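Local coordinates for chitosanase (Gynuella sunshinyii YC6258, PDB 6X2Q), which probably hydrolyses chitosan as a family 46 glycoside hydrolase and holds glucosamine units of a chitosan oligosaccharide in its cleft, at residues A[139-142]-A[143-147]. Numbering follows the deposited sequence.
With GCS (2-amino-2-deoxy-beta-D-glucopyranose), chain C; GCS (2-amino-2-deoxy-beta-D-glucopyranose), chain B.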
loop_
_atom_site.group_PDB
_atom_site.type_symbol
_atom_site.label_atom_id
_atom_site.label_comp_id
_atom_site.label_asym_id
_atom_site.label_seq_id
_atom_site.Cartn_x
_atom_site.Cartn_y
_atom_site.Cartn_z
ATOM N N ALA A 139 -6.764 3.273 -7.209
ATOM C CA ALA A 139 -5.851 2.332 -7.848
ATOM C C ALA A 139 -4.408 2.779 -7.701
ATOM O O ALA A 139 -3.518 1.953 -7.468
ATOM C CB ALA A 139 -6.205 2.178 -9.325
ATOM N N LEU A 140 -4.147 4.083 -7.836
ATOM C CA LEU A 140 -2.776 4.544 -7.631
ATOM C C LEU A 140 -2.355 4.410 -6.178
ATOM O O LEU A 140 -1.183 4.137 -5.891
ATOM C CB LEU A 140 -2.625 5.995 -8.079
ATOM C CG LEU A 140 -2.850 6.217 -9.571
ATOM C CD1 LEU A 140 -2.989 7.722 -9.861
ATOM C CD2 LEU A 140 -1.741 5.603 -10.390
ATOM N N TYR A 141 -3.293 4.595 -5.255
ATOM C CA TYR A 141 -2.944 4.569 -3.840
ATOM C C TYR A 141 -2.672 3.141 -3.378
ATOM O O TYR A 141 -1.696 2.879 -2.659
ATOM C CB TYR A 141 -4.068 5.204 -3.044
ATOM C CG TYR A 141 -3.908 5.197 -1.546
ATOM C CD1 TYR A 141 -2.690 5.476 -0.941
ATOM C CD2 TYR A 141 -5.005 4.943 -0.734
ATOM C CE1 TYR A 141 -2.577 5.487 0.443
ATOM C CE2 TYR A 141 -4.910 4.950 0.624
ATOM C CZ TYR A 141 -3.698 5.219 1.216
ATOM O OH TYR A 141 -3.639 5.212 2.588
ATOM N N ASP A 142 -3.526 2.207 -3.802
ATOM C CA ASP A 142 -3.295 0.802 -3.509
ATOM C C ASP A 142 -1.992 0.325 -4.126
ATOM O O ASP A 142 -1.234 -0.407 -3.486
ATOM C CB ASP A 142 -4.465 -0.034 -4.019
ATOM C CG ASP A 142 -4.339 -1.496 -3.635
ATOM O OD1 ASP A 142 -4.358 -1.766 -2.414
ATOM O OD2 ASP A 142 -4.219 -2.371 -4.537
ATOM N N ALA A 143 -1.707 0.736 -5.369
ATOM C CA ALA A 143 -0.462 0.314 -6.006
ATOM C C ALA A 143 0.757 0.907 -5.303
ATOM O O ALA A 143 1.786 0.232 -5.154
ATOM C CB ALA A 143 -0.470 0.685 -7.497
ATOM N N ILE A 144 0.682 2.166 -4.863
ATOM C CA ILE A 144 1.869 2.710 -4.205
ATOM C C ILE A 144 2.147 1.959 -2.905
ATOM O O ILE A 144 3.306 1.775 -2.527
ATOM C CB ILE A 144 1.747 4.238 -3.981
ATOM C CG1 ILE A 144 3.135 4.894 -4.027
ATOM C CG2 ILE A 144 1.072 4.558 -2.667
ATOM C CD1 ILE A 144 3.114 6.402 -3.978
ATOM N N ILE A 145 1.108 1.455 -2.241
ATOM C CA ILE A 145 1.307 0.793 -0.956
ATOM C C ILE A 145 2.004 -0.552 -1.134
ATOM O O ILE A 145 2.919 -0.898 -0.372
ATOM C CB ILE A 145 -0.038 0.642 -0.230
ATOM C CG1 ILE A 145 -0.432 1.978 0.413
ATOM C CG2 ILE A 145 0.034 -0.490 0.820
ATOM C CD1 ILE A 145 -1.872 2.046 0.790
ATOM N N GLN A 146 1.584 -1.327 -2.143
ATOM C CA GLN A 146 2.121 -2.662 -2.375
ATOM C C GLN A 146 3.428 -2.612 -3.161
ATOM O O GLN A 146 4.349 -3.375 -2.875
ATOM C CB GLN A 146 1.076 -3.519 -3.108
ATOM C CG GLN A 146 1.550 -4.934 -3.457
ATOM C CD GLN A 146 0.453 -5.840 -4.007
ATOM O OE1 GLN A 146 -0.387 -5.428 -4.807
ATOM N NE2 GLN A 146 0.482 -7.098 -3.593
ATOM N N HIS A 147 3.535 -1.728 -4.155
ATOM C CA HIS A 147 4.699 -1.695 -5.037
ATOM C C HIS A 147 5.764 -0.695 -4.617
ATOM O O HIS A 147 6.900 -0.792 -5.101
ATOM C CB HIS A 147 4.273 -1.352 -6.476
ATOM C CG HIS A 147 3.283 -2.310 -7.058
ATOM N ND1 HIS A 147 3.622 -3.231 -8.029
ATOM C CD2 HIS A 147 1.965 -2.498 -6.803
ATOM C CE1 HIS A 147 2.553 -3.937 -8.351
ATOM N NE2 HIS A 147 1.536 -3.515 -7.623
HETATM C C1 GCS C . 3.883 -6.939 1.658
HETATM C C2 GCS C . 4.231 -7.039 0.072
HETATM C C3 GCS C . 4.842 -5.571 -0.171
HETATM C C4 GCS C . 4.148 -4.349 0.523
HETATM C C5 GCS C . 3.401 -4.370 1.868
HETATM C C6 GCS C . 2.415 -3.584 1.741
HETATM N N2 GCS C . 5.064 -8.046 -0.267
HETATM O O1 GCS C . 3.212 -8.119 1.843
HETATM O O3 GCS C . 4.497 -5.371 -1.558
HETATM O O5 GCS C . 3.162 -5.826 2.050
HETATM O O6 GCS C . 1.368 -3.910 2.671
HETATM C C1 GCS B . 6.039 -2.401 0.506
HETATM C C2 GCS B . 6.908 -1.491 1.349
HETATM C C3 GCS B . 7.432 -0.378 0.487
HETATM C C4 GCS B . 8.248 -0.909 -0.681
HETATM C C5 GCS B . 7.442 -2.088 -1.236
HETATM C C6 GCS B . 8.089 -2.896 -2.327
HETATM N N2 GCS B . 6.281 -0.996 2.519
HETATM O O1 GCS B . 5.453 -3.534 1.144
HETATM O O3 GCS B . 8.230 0.385 1.299
HETATM O O4 GCS B . 8.785 -0.051 -1.273
HETATM O O5 GCS B . 7.014 -2.997 -0.255
HETATM O O6 GCS B . 9.448 -3.097 -2.125
#
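The C-terminal part of helix 134-147, a buried helix of this lysozyme-clan glycoside hydrolase, carries Tyr141 and Ile145 one turn apart and ends at the sugar-binding cleft. The phenol ring of Tyr141 lies under the tip of Ile145: Ile145 CD1 sits over one ring face, 3.8 Å from the centroid of the Tyr141 ring and 24° off the normal, a CH-pi contact displaced toward Tyr141 CE1. With CG anti to its own N (chi1 177°), Tyr141 sends the ring outward from the helix, while Ile145, its CG1 beside the backbone N, leans back toward the N-terminal end and brings CD1 over that face. A flat ring and a slender branched chain suit this spacing, and Phe119 meets the ring edge-to-face. Ile144 sends CG2 to within 3.2 Å of Tyr141 O, and its side chain packs against Tyr118 and Pro121 of helix 104-129.

The i to i+4 ladder runs through all four steps, from Ala143 N to Ala139 O (3.0 Å) to Gln146 N to Asp142 O (3.3 Å); Ile145 N is bifurcated, its second bond, to Asp142 O, weak. Small Ala143 lets Phe184 and Arg188 of helix 177-193 come close. Asp142 is buried, but its carboxylate is matched by salt bridges to Arg210 and Arg188, which probably favour the charged form. Arg188 also hydrogen-bonds Gln146 OE1, so one guanidinium links both side chains.

At the cleft, Ile145 CG2 lies 4.0 Å from C6 of the chain C glucosamine, an apolar touch on its hydroxymethyl group. The same sugar points its O3 hydroxyl at Gln146 O at the helix end, although the modelled 2.4 Å between O3 and Gln146 O is too short to trust.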